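Local coordinates for heat shock protein, putative (Plasmodium falciparum, PDB 1Y6Z) that probably serves, as a whole protein, as an ATP-dependent folding chaperone of the Hsp90 family, this chain being its middle domain, at residues N83-F86 against S87-I90; I124-R127 against I128-S132; K131-S134 against M135-G138; D145-T148 against K149-T153; K166-Q169 against E170-A173. All blocks are in the same frame, centred on the assembly; numbering follows the deposited sequence.

How the contacts relate
All five contacts are local. I124 and I128 of contact 2 and W147 and F150 of contact 4 are buried, whereas E88, K126 and N152 are exposed. Contacts 2 and 3 are successive turns of helix 121-141 sharing K131 and S132; one side packs on the five-stranded sheet, while R127 of contact 2 and the shared K131 reach the second subunit. Contact 1, a loop turn, abuts the start of that helix, F86 touching I128. Contact 4, the most aromatic, on helix 145-164, meets contact 3 where M136 packs on W147 and F150. Contact 5 starts helix 169-173; its N168 touches V129 and I133. Water bridges occur in contacts 3 and 5, hydroxyl-to-carbonyl bonds in contacts 1, 2 and 4.

Contact 1: N83-F86 against S87-I90; sequences NDKF and SESI
F86 and S89 meet across a short 3-10 turn, residues 86-88, which comes after an Asx turn in the loop leaving strand 80-83. The backbone evidence is a three-residue step: E88 N bonds to K85 O at 3.2 Å, with an N-H angle of 160°. The following step, S89 N to F86 O, is weak at 3.4 Å. Upstream, N83 OD1 closes the Asx turn by accepting from K85 N at 3.1 Å.

Among polar side chains, S89 does the work. Its OG donates to F86 O at 2.9 Å, giving that oxygen a firm bond beside the weak backbone one. OG reaches it because it is folded between the backbone N and the carbonyl carbon of its own residue (chi1 59°).

The charged pair, K85 and E88, runs side by side in the same direction, with E88 OE2 3.5 Å from K85 CB. The charges themselves do not meet: K85 NZ and E88 OE2 are 4.7 Å apart, so any attraction is probably modest. R71, salt-bridged to D84, also lies near K85 NZ.

Apolar packing is looser. F86 CE2 approaches I90 CG2 at 4.4 Å, and the ring also leans on I73 and on L121 of helix 121-141. Over one face of that ring, centred on it, S89 OG stands 4.2 Å above the plane.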
loop_
_atom_site.group_PDB
_atom_site.type_symbol
_atom_site.label_atom_id
_atom_site.label_comp_id
_atom_site.label_asym_id
_atom_site.label_seq_id
_atom_site.Cartn_x
_atom_site.Cartn_y
_atom_site.Cartn_z
ATOM N N ASN B 83 -16.001 21.848 -14.749
ATOM C CA ASN B 83 -14.781 22.508 -15.170
ATOM C C ASN B 83 -13.614 21.537 -15.012
ATOM O O ASN B 83 -13.781 20.478 -14.376
ATOM C CB ASN B 83 -14.513 23.821 -14.387
ATOM C CG ASN B 83 -14.262 23.591 -12.901
ATOM O OD1 ASN B 83 -13.416 22.763 -12.509
ATOM N ND2 ASN B 83 -14.979 24.336 -12.064
ATOM N N ASP B 84 -12.460 21.919 -15.595
ATOM C CA ASP B 84 -11.239 21.117 -15.578
ATOM C C ASP B 84 -10.153 21.580 -14.575
ATOM O O ASP B 84 -8.946 21.518 -14.847
ATOM C CB ASP B 84 -10.699 20.945 -17.002
ATOM C CG ASP B 84 -10.280 22.268 -17.658
ATOM O OD1 ASP B 84 -10.240 23.353 -16.996
ATOM O OD2 ASP B 84 -9.946 22.190 -18.872
ATOM N N LYS B 85 -10.590 22.032 -13.406
ATOM C CA LYS B 85 -9.681 22.564 -12.401
ATOM C C LYS B 85 -9.760 21.801 -11.093
ATOM O O LYS B 85 -9.376 22.306 -10.025
ATOM C CB LYS B 85 -9.961 24.062 -12.171
ATOM C CG LYS B 85 -9.837 24.875 -13.439
ATOM C CD LYS B 85 -10.459 26.246 -13.306
ATOM C CE LYS B 85 -9.880 27.157 -14.351
ATOM N NZ LYS B 85 -8.417 26.854 -14.527
ATOM N N PHE B 86 -10.222 20.563 -11.174
ATOM C CA PHE B 86 -10.372 19.763 -9.978
ATOM C C PHE B 86 -9.017 19.416 -9.305
ATOM O O PHE B 86 -8.962 19.122 -8.103
ATOM C CB PHE B 86 -11.157 18.506 -10.301
ATOM C CG PHE B 86 -11.542 17.759 -9.107
ATOM C CD1 PHE B 86 -12.589 18.212 -8.308
ATOM C CD2 PHE B 86 -10.807 16.636 -8.703
ATOM C CE1 PHE B 86 -12.934 17.517 -7.163
ATOM C CE2 PHE B 86 -11.148 15.944 -7.537
ATOM C CZ PHE B 86 -12.215 16.379 -6.780
ATOM N N SER B 87 -7.946 19.439 -10.104
ATOM C CA SER B 87 -6.588 19.199 -9.644
ATOM C C SER B 87 -6.021 20.231 -8.634
ATOM O O SER B 87 -5.030 19.942 -7.939
ATOM C CB SER B 87 -5.651 19.121 -10.848
ATOM O OG SER B 87 -5.877 17.928 -11.575
ATOM N N GLU B 88 -6.633 21.419 -8.572
ATOM C CA GLU B 88 -6.273 22.477 -7.596
ATOM C C GLU B 88 -6.466 22.065 -6.123
ATOM O O GLU B 88 -5.933 22.702 -5.204
ATOM C CB GLU B 88 -7.132 23.709 -7.808
ATOM C CG GLU B 88 -6.778 24.579 -8.962
ATOM C CD GLU B 88 -7.591 25.876 -8.926
ATOM O OE1 GLU B 88 -7.479 26.615 -7.910
ATOM O OE2 GLU B 88 -8.341 26.141 -9.901
ATOM N N SER B 89 -7.257 21.025 -5.907
ATOM C CA SER B 89 -7.458 20.525 -4.569
ATOM C C SER B 89 -6.641 19.243 -4.245
ATOM O O SER B 89 -6.604 18.803 -3.076
ATOM C CB SER B 89 -8.966 20.351 -4.317
ATOM O OG SER B 89 -9.527 19.447 -5.256
ATOM N N ILE B 90 -5.995 18.635 -5.248
ATOM C CA ILE B 90 -5.187 17.442 -4.956
ATOM C C ILE B 90 -3.733 17.893 -4.760
ATOM O O ILE B 90 -3.401 19.000 -5.170
ATOM C CB ILE B 90 -5.414 16.244 -5.993
ATOM C CG1 ILE B 90 -4.649 16.448 -7.294
ATOM C CG2 ILE B 90 -6.900 16.094 -6.346
ATOM C CD1 ILE B 90 -4.580 15.142 -8.146
#

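Contact 2: I124-R127 against I128-S132; sequences INKR and IVLKS
I128, R127 and K126 carry most of this contact, each through a partner four residues away on helix 121-141. I128 looks back to I124. Its N bonds to I124 O at 3.0 Å. Its CG1, anti to the carbonyl carbon (chi1 -76°), lies close to the same oxygen, while the tip CD1 lies 4.2 Å from I124 CG2, where the two side chains pass at an angle. The carbonyl of I128 is used twice in turn: S132 OG donates to I128 O at 2.8 Å, and S132 N bonds to the same oxygen from the opposite face of its plane, so the buried serine hydroxyl is satisfied within its own helix.

R127 contributes mainly through its backbone, accepting K131 N on R127 O at 3.0 Å. K131 CG rests on that oxygen as well, before the lysine bends at chi2. The guanidinium and the ammonium turn to the second subunit, where E195 pairs with R127 NE and E141 with K131 NZ; each positive group therefore has an acidic partner on the other chain.

K126 is exposed and apolar in its contact: CE lies 3.7 Å from L130 CD1, these two side chains also being inclined to one another. In the backbone of the same pair, L130 N bonds to K126 O in a nearly straight N-H line (174°).

Within the fold, I124 and I128 face strands 47-53 and 98-103 of the five-stranded sheet, R127 and K131 lean over strand 35-41, and V129 turns to N168, just ahead of helix 169-173.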
loop_
_atom_site.group_PDB
_atom_site.type_symbol
_atom_site.label_atom_id
_atom_site.label_comp_id
_atom_site.label_asym_id
_atom_site.label_seq_id
_atom_site.Cartn_x
_atom_site.Cartn_y
_atom_site.Cartn_z
ATOM N N ILE B 124 -12.905 12.393 -1.795
ATOM C CA ILE B 124 -12.620 12.079 -3.196
ATOM C C ILE B 124 -11.109 12.255 -3.474
ATOM O O ILE B 124 -10.487 11.362 -4.074
ATOM C CB ILE B 124 -13.521 12.867 -4.191
ATOM C CG1 ILE B 124 -14.995 12.470 -3.980
ATOM C CG2 ILE B 124 -13.115 12.562 -5.645
ATOM C CD1 ILE B 124 -15.995 13.332 -4.728
ATOM N N ASN B 125 -10.540 13.384 -3.041
ATOM C CA ASN B 125 -9.121 13.664 -3.180
ATOM C C ASN B 125 -8.240 12.552 -2.624
ATOM O O ASN B 125 -7.288 12.109 -3.274
ATOM C CB ASN B 125 -8.757 14.987 -2.501
ATOM C CG ASN B 125 -9.355 16.195 -3.219
ATOM O OD1 ASN B 125 -9.411 17.291 -2.661
ATOM N ND2 ASN B 125 -9.851 15.982 -4.450
ATOM N N LYS B 126 -8.544 12.120 -1.400
ATOM C CA LYS B 126 -7.774 11.054 -0.771
ATOM C C LYS B 126 -7.780 9.744 -1.557
ATOM O O LYS B 126 -6.767 9.115 -1.651
ATOM C CB LYS B 126 -8.288 10.812 0.670
ATOM C CG LYS B 126 -7.190 10.190 1.540
ATOM C CD LYS B 126 -7.769 9.521 2.791
ATOM C CE LYS B 126 -6.874 8.348 3.178
ATOM N NZ LYS B 126 -7.100 7.959 4.605
ATOM N N ARG B 127 -8.933 9.358 -2.103
ATOM C CA ARG B 127 -9.133 8.107 -2.855
ATOM C C ARG B 127 -8.341 8.220 -4.166
ATOM O O ARG B 127 -7.744 7.259 -4.645
ATOM C CB ARG B 127 -10.595 8.004 -3.244
ATOM C CG ARG B 127 -11.570 6.964 -2.590
ATOM C CD ARG B 127 -11.465 6.751 -1.136
ATOM N NE ARG B 127 -12.730 6.273 -0.505
ATOM C CZ ARG B 127 -13.365 5.119 -0.755
ATOM N NH1 ARG B 127 -14.474 4.803 -0.064
ATOM N NH2 ARG B 127 -12.921 4.262 -1.676
ATOM N N ILE B 128 -8.391 9.401 -4.757
ATOM C CA ILE B 128 -7.590 9.634 -5.967
ATOM C C ILE B 128 -6.096 9.438 -5.718
ATOM O O ILE B 128 -5.412 8.829 -6.518
ATOM C CB ILE B 128 -7.886 11.005 -6.558
ATOM C CG1 ILE B 128 -9.235 10.943 -7.264
ATOM C CG2 ILE B 128 -6.826 11.393 -7.621
ATOM C CD1 ILE B 128 -9.642 12.240 -7.901
ATOM N N VAL B 129 -5.562 9.995 -4.635
ATOM C CA VAL B 129 -4.125 9.899 -4.372
ATOM C C VAL B 129 -3.733 8.449 -4.147
ATOM O O VAL B 129 -2.724 7.956 -4.671
ATOM C CB VAL B 129 -3.734 10.787 -3.171
ATOM C CG1 VAL B 129 -2.249 10.625 -2.797
ATOM C CG2 VAL B 129 -4.102 12.209 -3.477
ATOM N N LEU B 130 -4.514 7.746 -3.343
ATOM C CA LEU B 130 -4.267 6.346 -3.165
ATOM C C LEU B 130 -4.341 5.484 -4.465
ATOM O O LEU B 130 -3.476 4.618 -4.646
ATOM C CB LEU B 130 -5.066 5.797 -1.977
ATOM C CG LEU B 130 -4.680 6.607 -0.690
ATOM C CD1 LEU B 130 -5.413 6.129 0.602
ATOM C CD2 LEU B 130 -3.125 6.803 -0.403
ATOM N N LYS B 131 -5.319 5.728 -5.352
ATOM C CA LYS B 131 -5.411 4.977 -6.612
ATOM C C LYS B 131 -4.200 5.342 -7.484
ATOM O O LYS B 131 -3.692 4.490 -8.211
ATOM C CB LYS B 131 -6.721 5.278 -7.380
ATOM C CG LYS B 131 -7.933 4.594 -6.767
ATOM C CD LYS B 131 -7.976 3.151 -7.120
ATOM C CE LYS B 131 -9.221 2.517 -6.493
ATOM N NZ LYS B 131 -9.157 1.049 -6.582
ATOM N N SER B 132 -3.768 6.604 -7.405
ATOM C CA SER B 132 -2.634 7.087 -8.238
ATOM C C SER B 132 -1.332 6.407 -7.779
ATOM O O SER B 132 -0.575 5.959 -8.584
ATOM C CB SER B 132 -2.475 8.614 -8.089
ATOM O OG SER B 132 -3.606 9.260 -8.621
#

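Contact 3: K131-S134 against M135-G138; sequences KSIS and MMKG
K137 has CG anti to its carbonyl carbon (chi1 -78°), then bends at chi3 and chi4, which turns its ammonium back toward S134, within weak reach of a water held there; S134 OG points anti to the backbone N (chi1 169°). Both belong to one turn of helix 121-141 in the Hsp90 middle domain. The alpha-helical evidence is a run of four-residue steps; K137 N meets I133 O at 2.8 Å with an N-H angle of 166°.

On the buried side, I133 and M136 cross. In the conformer given, M136 CE lies 3.8 Å from I133 CG1, but this methionine was modelled in two forms, so the methyl contact need not hold in both. Around them, W93 and L175 pack on M136, while N168 and E171 lie against I133. M135 turns instead to V37 and I53 of the large sheet, its CB resting 3.4 Å from K131 O.

The polar side is organised round S134 O, which already accepts from G138 N at 2.8 Å. A water donates to the same S134 O at 2.7 Å. It also bonds to S134 OG at 3.0 Å, and accepts weakly from K137 NZ at 3.3 Å.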
loop_
_atom_site.group_PDB
_atom_site.type_symbol
_atom_site.label_atom_id
_atom_site.label_comp_id
_atom_site.label_asym_id
_atom_site.label_seq_id
_atom_site.Cartn_x
_atom_site.Cartn_y
_atom_site.Cartn_z
ATOM N N LYS B 131 -5.319 5.728 -5.352
ATOM C CA LYS B 131 -5.411 4.977 -6.612
ATOM C C LYS B 131 -4.200 5.342 -7.484
ATOM O O LYS B 131 -3.692 4.490 -8.211
ATOM C CB LYS B 131 -6.721 5.278 -7.380
ATOM C CG LYS B 131 -7.933 4.594 -6.767
ATOM C CD LYS B 131 -7.976 3.151 -7.120
ATOM C CE LYS B 131 -9.221 2.517 -6.493
ATOM N NZ LYS B 131 -9.157 1.049 -6.582
ATOM N N SER B 132 -3.768 6.604 -7.405
ATOM C CA SER B 132 -2.634 7.087 -8.238
ATOM C C SER B 132 -1.332 6.407 -7.779
ATOM O O SER B 132 -0.575 5.959 -8.584
ATOM C CB SER B 132 -2.475 8.614 -8.089
ATOM O OG SER B 132 -3.606 9.260 -8.621
ATOM N N ILE B 133 -1.097 6.333 -6.462
ATOM C CA ILE B 133 0.076 5.604 -5.960
ATOM C C ILE B 133 0.087 4.099 -6.324
ATOM O O ILE B 133 1.105 3.586 -6.779
ATOM C CB ILE B 133 0.290 5.869 -4.430
ATOM C CG1 ILE B 133 0.523 7.372 -4.213
ATOM C CG2 ILE B 133 1.435 4.965 -3.876
ATOM C CD1 ILE B 133 0.534 7.909 -2.722
ATOM N N SER B 134 -1.057 3.419 -6.195
ATOM C CA SER B 134 -1.173 2.018 -6.498
ATOM C C SER B 134 -0.956 1.761 -8.003
ATOM O O SER B 134 -0.270 0.786 -8.377
ATOM C CB SER B 134 -2.509 1.449 -5.919
ATOM O OG SER B 134 -2.767 0.138 -6.416
ATOM N N MET B 135 -1.484 2.669 -8.856
ATOM C CA MET B 135 -1.252 2.653 -10.300
ATOM C C MET B 135 0.270 2.704 -10.595
ATOM O O MET B 135 0.747 1.917 -11.404
ATOM C CB MET B 135 -1.993 3.819 -11.027
ATOM C CG MET B 135 -1.673 3.965 -12.570
ATOM S SD MET B 135 -2.855 5.009 -13.516
ATOM C CE MET B 135 -2.907 6.358 -12.371
ATOM N N MET B 136 0.989 3.662 -9.997
ATOM C CA MET B 136 2.469 3.783 -10.172
ATOM C C MET B 136 3.144 2.543 -9.662
ATOM O O MET B 136 4.016 1.959 -10.329
ATOM C CB MET B 136 3.042 5.012 -9.421
ATOM C CG MET B 136 2.686 6.393 -10.022
ATOM S SD MET B 136 3.223 7.840 -9.077
ATOM C CE MET B 136 2.237 7.645 -7.635
ATOM N N LYS B 137 2.763 2.100 -8.473
ATOM C CA LYS B 137 3.447 0.873 -7.946
ATOM C C LYS B 137 3.253 -0.335 -8.816
ATOM O O LYS B 137 4.150 -1.176 -8.946
ATOM C CB LYS B 137 2.989 0.505 -6.559
ATOM C CG LYS B 137 3.586 1.329 -5.471
ATOM C CD LYS B 137 3.560 0.458 -4.199
ATOM C CE LYS B 137 2.135 0.136 -3.780
ATOM N NZ LYS B 137 1.634 -1.141 -4.395
ATOM N N GLY B 138 2.073 -0.430 -9.420
ATOM C CA GLY B 138 1.822 -1.464 -10.427
ATOM C C GLY B 138 2.714 -1.270 -11.636
ATOM O O GLY B 138 3.210 -2.231 -12.207
HETATM O O HOH W 1 -0.339 -1.569 -7.017
#

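Contact 4: D145-T148 against K149-T153; sequences DKWT and KFLNT
W147 and L151, like the other pairs at the start of helix 145-164, are joined by a regular four-residue backbone step, L151 N to W147 O at 3.0 Å with an N-H angle of 168°. The indole is the hub of the side chains. With CG anti to the backbone N (chi1 178°), it swings so that F150 and L151 reach it. L151 CG stands 3.6 Å over one face of the indole, offset toward the rim, and its branches divide: CD1 lies 3.4 Å from W147 NE1 and CD2 3.6 Å from W147 CZ2. F150 meets the benzene part of the indole through CD2 and CE2, closest at 3.3 Å between F150 CD2 and W147 CZ3. The two six-membered rings are 5.1 Å apart between centroids and tilted by 26°; the offset leaves little of one ring above the other.

On the exposed side, T153 OG1 donates to K149 O at 2.9 Å, from above the carbonyl plane, and T153 N shares that acceptor.

Such chemistry implies a grip on the indole by aliphatic and aromatic contact more than by stacking, while its N-H is satisfied by E177 and its ring and F150 both pack against L139 of helix 121-141.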
loop_
_atom_site.group_PDB
_atom_site.type_symbol
_atom_site.label_atom_id
_atom_site.label_comp_id
_atom_site.label_asym_id
_atom_site.label_seq_id
_atom_site.Cartn_x
_atom_site.Cartn_y
_atom_site.Cartn_z
ATOM N N ASP B 145 10.579 -1.134 -19.025
ATOM C CA ASP B 145 10.976 -0.014 -19.872
ATOM C C ASP B 145 10.004 1.125 -19.679
ATOM O O ASP B 145 10.418 2.272 -19.664
ATOM C CB ASP B 145 10.975 -0.388 -21.350
ATOM C CG ASP B 145 9.570 -0.635 -21.877
ATOM O OD1 ASP B 145 8.810 -1.398 -21.202
ATOM O OD2 ASP B 145 9.214 -0.045 -22.937
ATOM N N LYS B 146 8.712 0.806 -19.582
ATOM C CA LYS B 146 7.700 1.830 -19.337
ATOM C C LYS B 146 7.916 2.535 -17.993
ATOM O O LYS B 146 7.702 3.733 -17.892
ATOM C CB LYS B 146 6.294 1.269 -19.451
ATOM C CG LYS B 146 5.815 1.191 -20.893
ATOM C CD LYS B 146 4.454 0.520 -21.009
ATOM C CE LYS B 146 3.316 1.417 -20.584
ATOM N NZ LYS B 146 2.054 0.786 -20.951
ATOM N N TRP B 147 8.355 1.787 -16.980
ATOM C CA TRP B 147 8.664 2.374 -15.698
ATOM C C TRP B 147 9.834 3.375 -15.777
ATOM O O TRP B 147 9.792 4.447 -15.163
ATOM C CB TRP B 147 8.964 1.288 -14.648
ATOM C CG TRP B 147 9.324 1.900 -13.328
ATOM C CD1 TRP B 147 10.529 1.828 -12.694
ATOM C CD2 TRP B 147 8.467 2.658 -12.477
ATOM N NE1 TRP B 147 10.493 2.524 -11.514
ATOM C CE2 TRP B 147 9.239 3.051 -11.353
ATOM C CE3 TRP B 147 7.135 3.095 -12.576
ATOM C CZ2 TRP B 147 8.725 3.821 -10.325
ATOM C CZ3 TRP B 147 6.621 3.857 -11.546
ATOM C CH2 TRP B 147 7.405 4.207 -10.438
ATOM N N THR B 148 10.906 3.018 -16.500
ATOM C CA THR B 148 12.020 3.946 -16.600
ATOM C C THR B 148 11.623 5.231 -17.349
ATOM O O THR B 148 12.012 6.306 -16.937
ATOM C CB THR B 148 13.303 3.297 -17.240
ATOM O OG1 THR B 148 13.687 2.142 -16.490
ATOM C CG2 THR B 148 14.461 4.311 -17.256
ATOM N N LYS B 149 10.842 5.086 -18.418
ATOM C CA LYS B 149 10.162 6.186 -19.135
ATOM C C LYS B 149 9.312 7.065 -18.222
ATOM O O LYS B 149 9.476 8.282 -18.188
ATOM C CB LYS B 149 9.236 5.592 -20.181
ATOM C CG LYS B 149 8.633 6.594 -21.101
ATOM C CD LYS B 149 7.866 5.832 -22.167
ATOM C CE LYS B 149 8.283 6.298 -23.532
ATOM N NZ LYS B 149 7.103 6.699 -24.311
ATOM N N PHE B 150 8.447 6.429 -17.435
ATOM C CA PHE B 150 7.706 7.173 -16.419
ATOM C C PHE B 150 8.656 8.004 -15.521
ATOM O O PHE B 150 8.463 9.200 -15.355
ATOM C CB PHE B 150 6.810 6.234 -15.597
ATOM C CG PHE B 150 6.149 6.917 -14.454
ATOM C CD1 PHE B 150 5.022 7.730 -14.667
ATOM C CD2 PHE B 150 6.653 6.772 -13.158
ATOM C CE1 PHE B 150 4.436 8.398 -13.623
ATOM C CE2 PHE B 150 6.076 7.409 -12.094
ATOM C CZ PHE B 150 4.979 8.243 -12.311
ATOM N N LEU B 151 9.682 7.392 -14.913
ATOM C CA LEU B 151 10.569 8.177 -14.042
ATOM C C LEU B 151 11.356 9.244 -14.803
ATOM O O LEU B 151 11.544 10.363 -14.308
ATOM C CB LEU B 151 11.510 7.278 -13.210
ATOM C CG LEU B 151 10.843 6.389 -12.131
ATOM C CD1 LEU B 151 11.978 5.548 -11.507
ATOM C CD2 LEU B 151 10.058 7.123 -11.062
ATOM N N ASN B 152 11.803 8.912 -16.013
ATOM C CA ASN B 152 12.504 9.949 -16.853
ATOM C C ASN B 152 11.656 11.212 -17.123
ATOM O O ASN B 152 12.196 12.321 -17.184
ATOM C CB ASN B 152 12.943 9.363 -18.207
ATOM C CG ASN B 152 14.154 8.419 -18.105
ATOM O OD1 ASN B 152 14.400 7.618 -19.029
ATOM N ND2 ASN B 152 14.884 8.487 -17.005
ATOM N N THR B 153 10.335 11.053 -17.244
ATOM C CA THR B 153 9.390 12.181 -17.553
ATOM C C THR B 153 8.780 12.824 -16.300
ATOM O O THR B 153 8.702 14.068 -16.209
ATOM C CB THR B 153 8.218 11.666 -18.423
ATOM O OG1 THR B 153 8.745 10.830 -19.470
ATOM C CG2 THR B 153 7.273 12.830 -19.000
#

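Contact 5: K166-Q169 against E170-A173; sequences KENQ and EEIA
At the start of helix 169-173, N168 occupies the N-cap position and joins I172 through the first full helical step: I172 N bonds to N168 O at 3.1 Å. A173 N follows on Q169 O at 2.9 Å. I172 CG1 also settles 3.2 Å from N168 O, and its tip nears N168 CB, so the isoleucine packs alongside the N-cap residue.

The N168 side chain makes no capping bond. Its OD1 instead receives a hydrogen from a water at 2.6 Å, and the same water donates to E171 OE1 at a short 2.5 Å, linking the amide to the carboxylate of the first turn. A second water accepts from E170 N at 2.9 Å, so this early N-H is met by solvent. Q169 CG sits between the backbone N and the carbonyl carbon (chi1 89°), which places CG 2.9 Å from E170 N.

Beyond the two segments, D165 OD1 accepts from N168 N, and N168 packs on V129 and I133 of helix 121-141. I172 reaches L158 and V162 of helix 145-164. An N-H met by water, as at E170, and acidic residues in the first turn, whose charge the helix dipole probably favours, are typical of an alpha-helical N-terminus.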
loop_
_atom_site.group_PDB
_atom_site.type_symbol
_atom_site.label_atom_id
_atom_site.label_comp_id
_atom_site.label_asym_id
_atom_site.label_seq_id
_atom_site.Cartn_x
_atom_site.Cartn_y
_atom_site.Cartn_z
ATOM N N LYS B 166 3.447 15.020 3.079
ATOM C CA LYS B 166 3.796 14.428 4.375
ATOM C C LYS B 166 3.226 13.014 4.579
ATOM O O LYS B 166 3.964 12.068 4.898
ATOM C CB LYS B 166 3.356 15.372 5.521
ATOM C CG LYS B 166 3.694 14.827 6.943
ATOM C CD LYS B 166 5.091 14.338 7.051
ATOM C CE LYS B 166 5.616 14.336 8.476
ATOM N NZ LYS B 166 7.018 13.803 8.486
ATOM N N GLU B 167 1.930 12.889 4.337
ATOM C CA GLU B 167 1.149 11.704 4.660
ATOM C C GLU B 167 1.545 10.525 3.783
ATOM O O GLU B 167 1.498 9.393 4.228
ATOM C CB GLU B 167 -0.375 11.948 4.516
ATOM C CG GLU B 167 -1.023 13.003 5.423
ATOM C CD GLU B 167 -0.528 14.423 5.234
ATOM O OE1 GLU B 167 -0.192 14.779 4.091
ATOM O OE2 GLU B 167 -0.499 15.195 6.240
ATOM N N ASN B 168 1.915 10.781 2.539
ATOM C CA ASN B 168 2.308 9.699 1.634
ATOM C C ASN B 168 3.800 9.570 1.355
ATOM O O ASN B 168 4.196 8.789 0.523
ATOM C CB ASN B 168 1.515 9.799 0.319
ATOM C CG ASN B 168 0.021 9.663 0.558
ATOM O OD1 ASN B 168 -0.442 8.647 1.044
ATOM N ND2 ASN B 168 -0.722 10.692 0.230
ATOM N N GLN B 169 4.599 10.334 2.100
ATOM C CA GLN B 169 6.010 10.502 1.863
ATOM C C GLN B 169 6.735 9.147 1.692
ATOM O O GLN B 169 7.464 8.974 0.740
ATOM C CB GLN B 169 6.585 11.353 3.025
ATOM C CG GLN B 169 7.044 10.500 4.217
ATOM C CD GLN B 169 8.561 10.395 4.326
ATOM O OE1 GLN B 169 9.289 11.205 3.732
ATOM N NE2 GLN B 169 9.044 9.418 5.110
ATOM N N GLU B 170 6.491 8.153 2.555
ATOM C CA GLU B 170 7.276 6.895 2.454
ATOM C C GLU B 170 6.960 6.090 1.214
ATOM O O GLU B 170 7.865 5.551 0.538
ATOM C CB GLU B 170 7.047 6.006 3.700
ATOM C CG GLU B 170 7.841 4.669 3.668
ATOM C CD GLU B 170 7.591 3.768 4.896
ATOM O OE1 GLU B 170 7.647 4.310 6.024
ATOM O OE2 GLU B 170 7.379 2.538 4.702
ATOM N N GLU B 171 5.665 6.001 0.887
ATOM C CA GLU B 171 5.267 5.276 -0.309
ATOM C C GLU B 171 5.838 5.924 -1.580
ATOM O O GLU B 171 6.310 5.226 -2.510
ATOM C CB GLU B 171 3.746 5.219 -0.404
ATOM C CG GLU B 171 3.127 4.152 0.444
ATOM C CD GLU B 171 1.802 3.745 -0.170
ATOM O OE1 GLU B 171 0.856 4.535 0.034
ATOM O OE2 GLU B 171 1.743 2.701 -0.906
ATOM N N ILE B 172 5.829 7.242 -1.600
ATOM C CA ILE B 172 6.349 7.940 -2.793
ATOM C C ILE B 172 7.865 7.731 -2.859
ATOM O O ILE B 172 8.409 7.552 -3.942
ATOM C CB ILE B 172 6.004 9.422 -2.790
ATOM C CG1 ILE B 172 4.483 9.645 -2.573
ATOM C CG2 ILE B 172 6.525 10.101 -4.115
ATOM C CD1 ILE B 172 4.092 11.155 -2.497
ATOM N N ALA B 173 8.520 7.849 -1.705
ATOM C CA ALA B 173 9.976 7.679 -1.544
ATOM C C ALA B 173 10.444 6.319 -2.073
ATOM O O ALA B 173 11.527 6.208 -2.674
ATOM C CB ALA B 173 10.356 7.856 -0.040
HETATM O O HOH W 2 4.771 8.408 4.890
HETATM O O HOH W 3 0.798 6.444 1.636
#